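Local coordinates for alpha-L-rhamnosidase (Streptomyces avermitilis, PDB 3W5N), which releases terminal non-reducing alpha-L-rhamnose by hydrolysis from citrus flavonoids and gum arabic, and binds L-rhamnose through a calcium-dependent carbohydrate-binding module, at residues Ser70-Tyr75 with Ala961-Pro966; Val231-Trp236 with Ala289-Arg294; Ala596-Glu601 with Tyr653-Ala658. All coordinates share one frame; numbering follows the deposited sequence.

Contact 1: Ser70-Tyr75 with Ala961-Pro966; sequences SVLVPY and ASLHGP. With NA (sodium ion), chain L.
Val71 projects against Leu963 and His964 at the tip of a beta hairpin, whose strands 955-962 and 965-974 are joined by a type I turn from Ser962 to Gly965. Ser70-Tyr75 belongs to the N-terminal immunoglobulin-like domain and Ala961-Pro966 to the C-terminal domain, so the contact joins the two. The two methyls of Val71 divide the work. With CG1 anti to the backbone N (chi1 163°), CG1 packs on Leu963 CD1 at 3.7 Å, while CG2 stands over a face of the His964 imidazole, 3.7 Å from its centroid and 30° off the ring normal, a CH-pi contact. Both partner side chains cross Val71 at about a right angle. Leu72 adds a looser apolar touch, its CD1 lying 4.0 Å from Leu963 CD1. At the imidazole edge, in the ring plane, Ser70 OG is 3.8 Å from His964 ND1 but is hydrogen-bonded to Asn987; ND1 is buried here with no polar partner in the model. Within the turn, Ser962 OG donates to Gly965 O in the carbonyl plane, on a lone pair. Leu72 and Val73 both face Leu27 in a G1 beta bulge. Just before that bulge, Val71 O coordinates a sodium ion at 2.4 Å, alongside three waters.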
# COMPACT_ATOMS: atom_id res chain seq x y z
N SER A 70 -14.38 -26.26 -11.13
CA SER A 70 -13.55 -26.62 -9.98
C SER A 70 -12.92 -25.42 -9.29
O SER A 70 -12.12 -25.59 -8.36
CB SER A 70 -12.48 -27.62 -10.42
OG SER A 70 -11.61 -27.03 -11.38
N VAL A 71 -13.25 -24.22 -9.77
CA VAL A 71 -12.64 -22.99 -9.27
C VAL A 71 -13.72 -22.01 -8.88
O VAL A 71 -14.62 -21.72 -9.68
CB VAL A 71 -11.70 -22.37 -10.35
CG1 VAL A 71 -11.38 -20.92 -10.04
CG2 VAL A 71 -10.41 -23.18 -10.44
N LEU A 72 -13.63 -21.49 -7.66
CA LEU A 72 -14.53 -20.43 -7.14
C LEU A 72 -16.01 -20.81 -7.25
O LEU A 72 -16.85 -20.03 -7.72
CB LEU A 72 -14.23 -19.06 -7.78
CG LEU A 72 -12.79 -18.55 -7.53
CD1 LEU A 72 -12.48 -17.37 -8.45
CD2 LEU A 72 -12.55 -18.18 -6.06
N VAL A 73 -16.30 -22.03 -6.83
CA VAL A 73 -17.68 -22.54 -6.84
C VAL A 73 -18.37 -22.08 -5.56
O VAL A 73 -17.93 -22.43 -4.46
CB VAL A 73 -17.72 -24.08 -6.94
CG1 VAL A 73 -19.17 -24.57 -7.00
CG2 VAL A 73 -16.90 -24.57 -8.13
N PRO A 74 -19.44 -21.27 -5.68
CA PRO A 74 -20.05 -20.69 -4.47
C PRO A 74 -20.79 -21.73 -3.64
O PRO A 74 -21.52 -22.56 -4.17
CB PRO A 74 -21.04 -19.64 -5.02
CG PRO A 74 -21.32 -20.08 -6.42
CD PRO A 74 -20.10 -20.80 -6.92
N TYR A 75 -20.56 -21.69 -2.33
CA TYR A 75 -21.41 -22.41 -1.38
C TYR A 75 -22.88 -22.13 -1.67
O TYR A 75 -23.27 -20.98 -1.84
CB TYR A 75 -21.05 -21.96 0.04
CG TYR A 75 -22.02 -22.44 1.09
CD1 TYR A 75 -21.95 -23.74 1.58
CD2 TYR A 75 -23.02 -21.59 1.57
CE1 TYR A 75 -22.84 -24.19 2.55
CE2 TYR A 75 -23.93 -22.04 2.52
CZ TYR A 75 -23.83 -23.33 3.01
OH TYR A 75 -24.71 -23.77 3.95
N ALA A 961 1.51 -20.36 -10.49
CA ALA A 961 0.59 -21.01 -9.57
C ALA A 961 -0.83 -20.53 -9.88
O ALA A 961 -1.33 -19.57 -9.27
CB ALA A 961 0.97 -20.71 -8.14
N SER A 962 -1.47 -21.17 -10.85
CA SER A 962 -2.82 -20.81 -11.24
C SER A 962 -3.82 -21.36 -10.22
O SER A 962 -3.47 -22.23 -9.43
CB SER A 962 -3.14 -21.37 -12.63
OG SER A 962 -3.67 -22.68 -12.53
N LEU A 963 -5.06 -20.88 -10.26
CA LEU A 963 -6.10 -21.45 -9.38
C LEU A 963 -6.37 -22.95 -9.60
O LEU A 963 -6.84 -23.64 -8.68
CB LEU A 963 -7.41 -20.65 -9.45
CG LEU A 963 -7.31 -19.13 -9.21
CD1 LEU A 963 -8.71 -18.52 -9.09
CD2 LEU A 963 -6.51 -18.81 -7.95
N HIS A 964 -6.05 -23.45 -10.80
CA HIS A 964 -6.20 -24.89 -11.11
C HIS A 964 -5.00 -25.74 -10.67
O HIS A 964 -5.03 -26.97 -10.78
CB HIS A 964 -6.44 -25.09 -12.61
CG HIS A 964 -7.63 -24.36 -13.15
ND1 HIS A 964 -8.92 -24.83 -13.02
CD2 HIS A 964 -7.72 -23.22 -13.88
CE1 HIS A 964 -9.76 -24.00 -13.61
NE2 HIS A 964 -9.05 -23.01 -14.14
N GLY A 965 -3.96 -25.07 -10.18
CA GLY A 965 -2.70 -25.72 -9.83
C GLY A 965 -1.56 -25.23 -10.72
O GLY A 965 -1.75 -24.31 -11.53
N PRO A 966 -0.37 -25.83 -10.58
CA PRO A 966 0.80 -25.29 -11.28
C PRO A 966 0.75 -25.48 -12.80
O PRO A 966 0.33 -26.54 -13.30
CB PRO A 966 1.99 -26.07 -10.67
CG PRO A 966 1.39 -27.30 -10.06
CD PRO A 966 -0.04 -26.97 -9.70
NA NA L . -15.91 -21.17 -11.66
O HOH W 1 -17.58 -20.49 -10.43
O HOH W 2 -17.09 -19.89 -13.18
O HOH W 3 -14.61 -19.34 -11.42

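Contact 2: Val231-Trp236 with Ala289-Arg294; sequences VGPAGW and AGPWGR. With CA (calcium ion), chain B; RAM (alpha-L-rhamnopyranose), chain D.
Pro233 meets Pro291 and Trp292 beside the calcium-dependent rhamnose site of the CBM67 module. Its CB lies 3.9 Å from Pro291 CG, the two pyrrolidine rings crossing at a slant, and it also approaches the indole at CZ2. Pro291 CD in turn sits 3.7 Å above one face of the Trp292 indole, over its centre. The benzo end of Trp292 reaches on to the backbone: CH2 is 3.6 Å from Ala234 O, which lies at the ring edge near its plane, and Gly235, lacking a side chain, lets the indole come close to the strand. The sugar adjoins both segments. Rhamnose C6 is 3.9 Å from Trp292 NE1, and Pro233 CD is 3.4 Å from rhamnose O4. Pro233 O binds the calcium at 2.4 Å, as do rhamnose O3 and O4 and one water; Asp179, Asn180 and Asn228 complete the seven ligands. The next shell packs round the indole: Trp140 stacks on it, Trp203 meets it edge-to-face, and NE1 is hydrogen-bonded to Asp179 OD2. Asp179 thus uses one carboxylate oxygen for calcium and the other for Trp292. This shared carboxylate probably couples the placing of indole and calcium, consistent with the loss of rhamnose binding when calcium is removed.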
# COMPACT_ATOMS: atom_id res chain seq x y z
N VAL A 231 4.82 42.53 3.96
CA VAL A 231 3.77 43.40 4.50
C VAL A 231 2.42 42.68 4.56
O VAL A 231 1.93 42.17 3.55
CB VAL A 231 3.66 44.72 3.70
CG1 VAL A 231 2.59 45.62 4.30
CG2 VAL A 231 4.99 45.43 3.69
N GLY A 232 1.84 42.65 5.76
CA GLY A 232 0.66 41.86 6.07
C GLY A 232 0.71 41.42 7.53
O GLY A 232 1.55 41.92 8.30
N PRO A 233 -0.18 40.49 7.92
CA PRO A 233 -0.34 40.15 9.35
C PRO A 233 0.94 39.60 9.98
O PRO A 233 1.73 38.95 9.30
CB PRO A 233 -1.46 39.11 9.36
CG PRO A 233 -2.16 39.25 8.04
CD PRO A 233 -1.13 39.75 7.07
N ALA A 234 1.12 39.88 11.26
CA ALA A 234 2.25 39.34 12.01
C ALA A 234 1.82 39.09 13.44
O ALA A 234 0.93 39.77 13.98
CB ALA A 234 3.43 40.30 11.99
N GLY A 235 2.49 38.14 14.08
CA GLY A 235 2.19 37.84 15.47
C GLY A 235 2.82 36.51 15.83
O GLY A 235 3.04 35.67 14.97
N TRP A 236 3.09 36.30 17.11
CA TRP A 236 3.56 34.99 17.54
C TRP A 236 2.83 34.62 18.83
O TRP A 236 2.30 35.48 19.53
CB TRP A 236 5.10 34.94 17.65
CG TRP A 236 5.66 35.72 18.79
CD1 TRP A 236 5.96 37.05 18.80
CD2 TRP A 236 5.97 35.23 20.10
NE1 TRP A 236 6.45 37.42 20.03
CE2 TRP A 236 6.47 36.32 20.84
CE3 TRP A 236 5.88 33.97 20.71
CZ2 TRP A 236 6.87 36.19 22.18
CZ3 TRP A 236 6.28 33.84 22.04
CH2 TRP A 236 6.77 34.95 22.76
N ALA A 289 -8.91 34.23 17.35
CA ALA A 289 -9.17 35.45 16.56
C ALA A 289 -8.07 35.79 15.56
O ALA A 289 -7.17 34.99 15.32
CB ALA A 289 -9.46 36.64 17.49
N GLY A 290 -8.17 36.97 14.94
CA GLY A 290 -7.25 37.38 13.86
C GLY A 290 -7.42 36.53 12.62
O GLY A 290 -8.39 35.79 12.52
N PRO A 291 -6.47 36.58 11.68
CA PRO A 291 -6.60 35.74 10.49
C PRO A 291 -6.27 34.25 10.71
O PRO A 291 -6.48 33.43 9.81
CB PRO A 291 -5.58 36.35 9.52
CG PRO A 291 -4.56 37.00 10.40
CD PRO A 291 -5.30 37.48 11.61
N TRP A 292 -5.77 33.90 11.90
CA TRP A 292 -5.09 32.62 12.10
C TRP A 292 -6.00 31.45 12.50
O TRP A 292 -5.62 30.29 12.32
CB TRP A 292 -3.94 32.79 13.08
CG TRP A 292 -2.99 33.91 12.70
CD1 TRP A 292 -2.10 33.93 11.66
CD2 TRP A 292 -2.82 35.17 13.38
NE1 TRP A 292 -1.41 35.13 11.63
CE2 TRP A 292 -1.82 35.89 12.69
CE3 TRP A 292 -3.43 35.75 14.51
CZ2 TRP A 292 -1.42 37.17 13.08
CZ3 TRP A 292 -3.02 37.03 14.91
CH2 TRP A 292 -2.03 37.73 14.19
N GLY A 293 -7.17 31.75 13.05
CA GLY A 293 -8.13 30.71 13.45
C GLY A 293 -7.66 29.85 14.61
O GLY A 293 -6.75 30.23 15.36
N ARG A 294 -8.25 28.67 14.75
CA ARG A 294 -8.05 27.84 15.93
C ARG A 294 -6.84 26.92 15.79
O ARG A 294 -6.98 25.70 15.84
CB ARG A 294 -9.33 27.06 16.26
CG ARG A 294 -10.51 27.98 16.57
CD ARG A 294 -11.82 27.22 16.75
NE ARG A 294 -11.81 26.35 17.93
CZ ARG A 294 -12.12 26.72 19.17
NH1 ARG A 294 -12.48 27.97 19.43
NH2 ARG A 294 -12.08 25.84 20.16
CA CA B . 2.96 37.54 7.80
C1 RAM D . -0.19 33.87 4.67
C2 RAM D . 1.27 34.21 4.98
C3 RAM D . 1.37 35.57 5.69
C4 RAM D . 0.50 35.61 6.94
C5 RAM D . -0.96 35.28 6.57
C6 RAM D . -1.85 35.13 7.80
O1 RAM D . -0.66 34.73 3.62
O2 RAM D . 1.78 33.15 5.80
O3 RAM D . 2.70 35.98 6.06
O4 RAM D . 0.70 36.92 7.51
O5 RAM D . -1.03 34.03 5.83
O HOH W 4 2.62 39.06 5.94

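Contact 3: Ala596-Glu601 with Tyr653-Ala658; sequences APFTFE and YTMESA. With RAM (alpha-L-rhamnopyranose), chain E.
Met655, Glu656 and Phe600 lose the most surface where the segment leading into strand 600-604 runs past the end of helix 641-654. Met655, the first residue to leave helical geometry, lies alongside Phe598, pointing the same way, and its backbone forms a single beta bridge with that residue. Its chain bends at chi3 (73°), bringing CE over one face of the Phe598 ring at 4.2 Å from the centroid, with SD oblique to the ring in a Met-aromatic contact. The opposite face carries a bound rhamnose, whose C1 is 3.6 Å from Phe598 CD2, so the phenyl lies between the Met655 methyl and the sugar.

Glu656 N donates to Pro597 O at 3.0 Å, nearly straight (163°). Its CB packs on Pro597 CD, and its carboxylate OE1 turns to a salt bridge with Arg659. Thr599 grips the helix end twice: its N donates to Thr654 O at 2.8 Å and its OG1 to Tyr653 O at 2.7 Å, both donors standing above the carbonyl planes. A water also donates to Thr654 O and to Phe600 O.

Phe600 offers its face to the edge of Tyr653, with centroids 5.5 Å apart and planes at 88°, an offset edge-to-face pair. Tyr927 of helix 923-929 meets both rings, and Tyr653 OH is held by Ile933 O. Gln620 of helix 607-622 reaches Thr654 OG1 and touches Met655. Strand 600-604, the edge strand of its sheet, pairs with strand 955-962 and carries the contact from that sheet to helices 607-622, 641-654 and 923-929.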
# COMPACT_ATOMS: atom_id res chain seq x y z
N ALA A 596 0.04 -12.48 0.85
CA ALA A 596 -0.37 -13.26 -0.32
C ALA A 596 0.85 -13.94 -0.93
O ALA A 596 1.94 -13.36 -0.92
CB ALA A 596 -1.08 -12.37 -1.33
N PRO A 597 0.68 -15.16 -1.48
CA PRO A 597 1.84 -15.88 -1.99
C PRO A 597 2.37 -15.29 -3.31
O PRO A 597 1.63 -14.69 -4.10
CB PRO A 597 1.30 -17.29 -2.25
CG PRO A 597 -0.17 -17.12 -2.44
CD PRO A 597 -0.55 -15.98 -1.52
N PHE A 598 3.66 -15.51 -3.54
CA PHE A 598 4.24 -15.22 -4.85
C PHE A 598 3.87 -16.39 -5.75
O PHE A 598 3.90 -17.55 -5.33
CB PHE A 598 5.75 -15.03 -4.71
CG PHE A 598 6.11 -13.76 -4.00
CD1 PHE A 598 6.20 -12.57 -4.72
CD2 PHE A 598 6.27 -13.74 -2.61
CE1 PHE A 598 6.50 -11.37 -4.08
CE2 PHE A 598 6.55 -12.54 -1.96
CZ PHE A 598 6.66 -11.36 -2.70
N THR A 599 3.51 -16.07 -6.99
CA THR A 599 2.83 -17.06 -7.85
C THR A 599 3.48 -17.25 -9.22
O THR A 599 2.91 -17.92 -10.10
CB THR A 599 1.34 -16.73 -8.04
OG1 THR A 599 1.20 -15.37 -8.47
CG2 THR A 599 0.54 -16.94 -6.71
N PHE A 600 4.67 -16.68 -9.42
CA PHE A 600 5.37 -16.86 -10.69
C PHE A 600 6.87 -16.98 -10.47
O PHE A 600 7.52 -16.03 -10.03
CB PHE A 600 5.06 -15.72 -11.69
CG PHE A 600 5.25 -16.12 -13.14
CD1 PHE A 600 6.51 -16.08 -13.74
CD2 PHE A 600 4.17 -16.59 -13.89
CE1 PHE A 600 6.68 -16.48 -15.06
CE2 PHE A 600 4.34 -16.98 -15.21
CZ PHE A 600 5.60 -16.93 -15.80
N GLU A 601 7.39 -18.17 -10.75
CA GLU A 601 8.84 -18.38 -10.78
C GLU A 601 9.31 -18.29 -12.23
O GLU A 601 8.72 -18.91 -13.10
CB GLU A 601 9.17 -19.77 -10.27
CG GLU A 601 9.05 -19.95 -8.77
CD GLU A 601 9.86 -21.15 -8.31
OE1 GLU A 601 10.40 -21.87 -9.18
OE2 GLU A 601 9.96 -21.35 -7.08
N TYR A 653 0.17 -12.07 -12.46
CA TYR A 653 1.09 -13.18 -12.68
C TYR A 653 1.93 -13.44 -11.41
O TYR A 653 2.03 -14.56 -10.95
CB TYR A 653 2.05 -12.86 -13.82
CG TYR A 653 1.62 -13.23 -15.23
CD1 TYR A 653 1.70 -14.56 -15.68
CD2 TYR A 653 1.23 -12.24 -16.13
CE1 TYR A 653 1.35 -14.89 -16.99
CE2 TYR A 653 0.88 -12.56 -17.43
CZ TYR A 653 0.94 -13.89 -17.85
OH TYR A 653 0.61 -14.20 -19.16
N THR A 654 2.53 -12.38 -10.87
CA THR A 654 3.61 -12.56 -9.90
C THR A 654 3.19 -12.76 -8.43
O THR A 654 3.92 -13.36 -7.66
CB THR A 654 4.66 -11.43 -10.01
OG1 THR A 654 4.00 -10.21 -10.30
CG2 THR A 654 5.59 -11.73 -11.16
N MET A 655 2.02 -12.24 -8.05
CA MET A 655 1.47 -12.54 -6.72
C MET A 655 -0.00 -12.87 -6.86
O MET A 655 -0.66 -12.41 -7.80
CB MET A 655 1.62 -11.36 -5.76
CG MET A 655 3.05 -10.95 -5.48
SD MET A 655 3.19 -9.60 -4.28
CE MET A 655 2.78 -10.44 -2.75
N GLU A 656 -0.53 -13.67 -5.93
CA GLU A 656 -1.98 -13.81 -5.84
C GLU A 656 -2.53 -12.43 -5.46
O GLU A 656 -2.34 -11.97 -4.34
CB GLU A 656 -2.40 -14.90 -4.83
CG GLU A 656 -3.93 -15.09 -4.75
CD GLU A 656 -4.57 -14.22 -3.67
OE1 GLU A 656 -4.25 -14.45 -2.48
OE2 GLU A 656 -5.38 -13.29 -3.99
N SER A 657 -3.16 -11.76 -6.42
CA SER A 657 -3.56 -10.36 -6.29
C SER A 657 -5.07 -10.20 -6.28
O SER A 657 -5.57 -9.07 -6.27
CB SER A 657 -2.96 -9.50 -7.43
OG SER A 657 -1.54 -9.57 -7.45
N ALA A 658 -5.77 -11.33 -6.29
CA ALA A 658 -7.25 -11.32 -6.31
C ALA A 658 -7.86 -10.69 -5.08
O ALA A 658 -8.66 -9.78 -5.20
CB ALA A 658 -7.79 -12.72 -6.49
C1 RAM E . 9.75 -14.06 -3.59
C2 RAM E . 10.17 -14.61 -2.23
C3 RAM E . 11.51 -15.34 -2.36
C4 RAM E . 12.56 -14.39 -2.97
C5 RAM E . 12.07 -13.81 -4.31
C6 RAM E . 12.99 -12.75 -4.90
O1 RAM E . 9.46 -15.15 -4.46
O2 RAM E . 10.33 -13.53 -1.30
O3 RAM E . 11.88 -15.77 -1.05
O4 RAM E . 13.80 -15.08 -3.16
O5 RAM E . 10.77 -13.22 -4.14
O HOH W 5 6.62 -14.13 -8.15

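How the contacts relate
Contacts 1 and 3 share one sheet: strands 600-604 and 955-962 are neighbours in it, and Ala961 N lies 2.8 Å from Thr599 O, a probable hydrogen bond. Their centres are 14 Å apart, and contact 3 is the more central, about 16 Å from the chain's centre against 26 Å. Contact 2 lies further out, at 39 Å, on the opposite side of that centre from contact 1. All three are largely buried; contact 1 has no exposed touching residue, contacts 2 and 3 one each, Pro291 and Pro597. Contact 3 combines backbone hydrogen bonding with aromatic packing against a rhamnose, contact 1 apolar and CH-pi touches beside a carbonyl-bound sodium, whereas in contact 2 Pro233 itself ligates calcium beside the sugar.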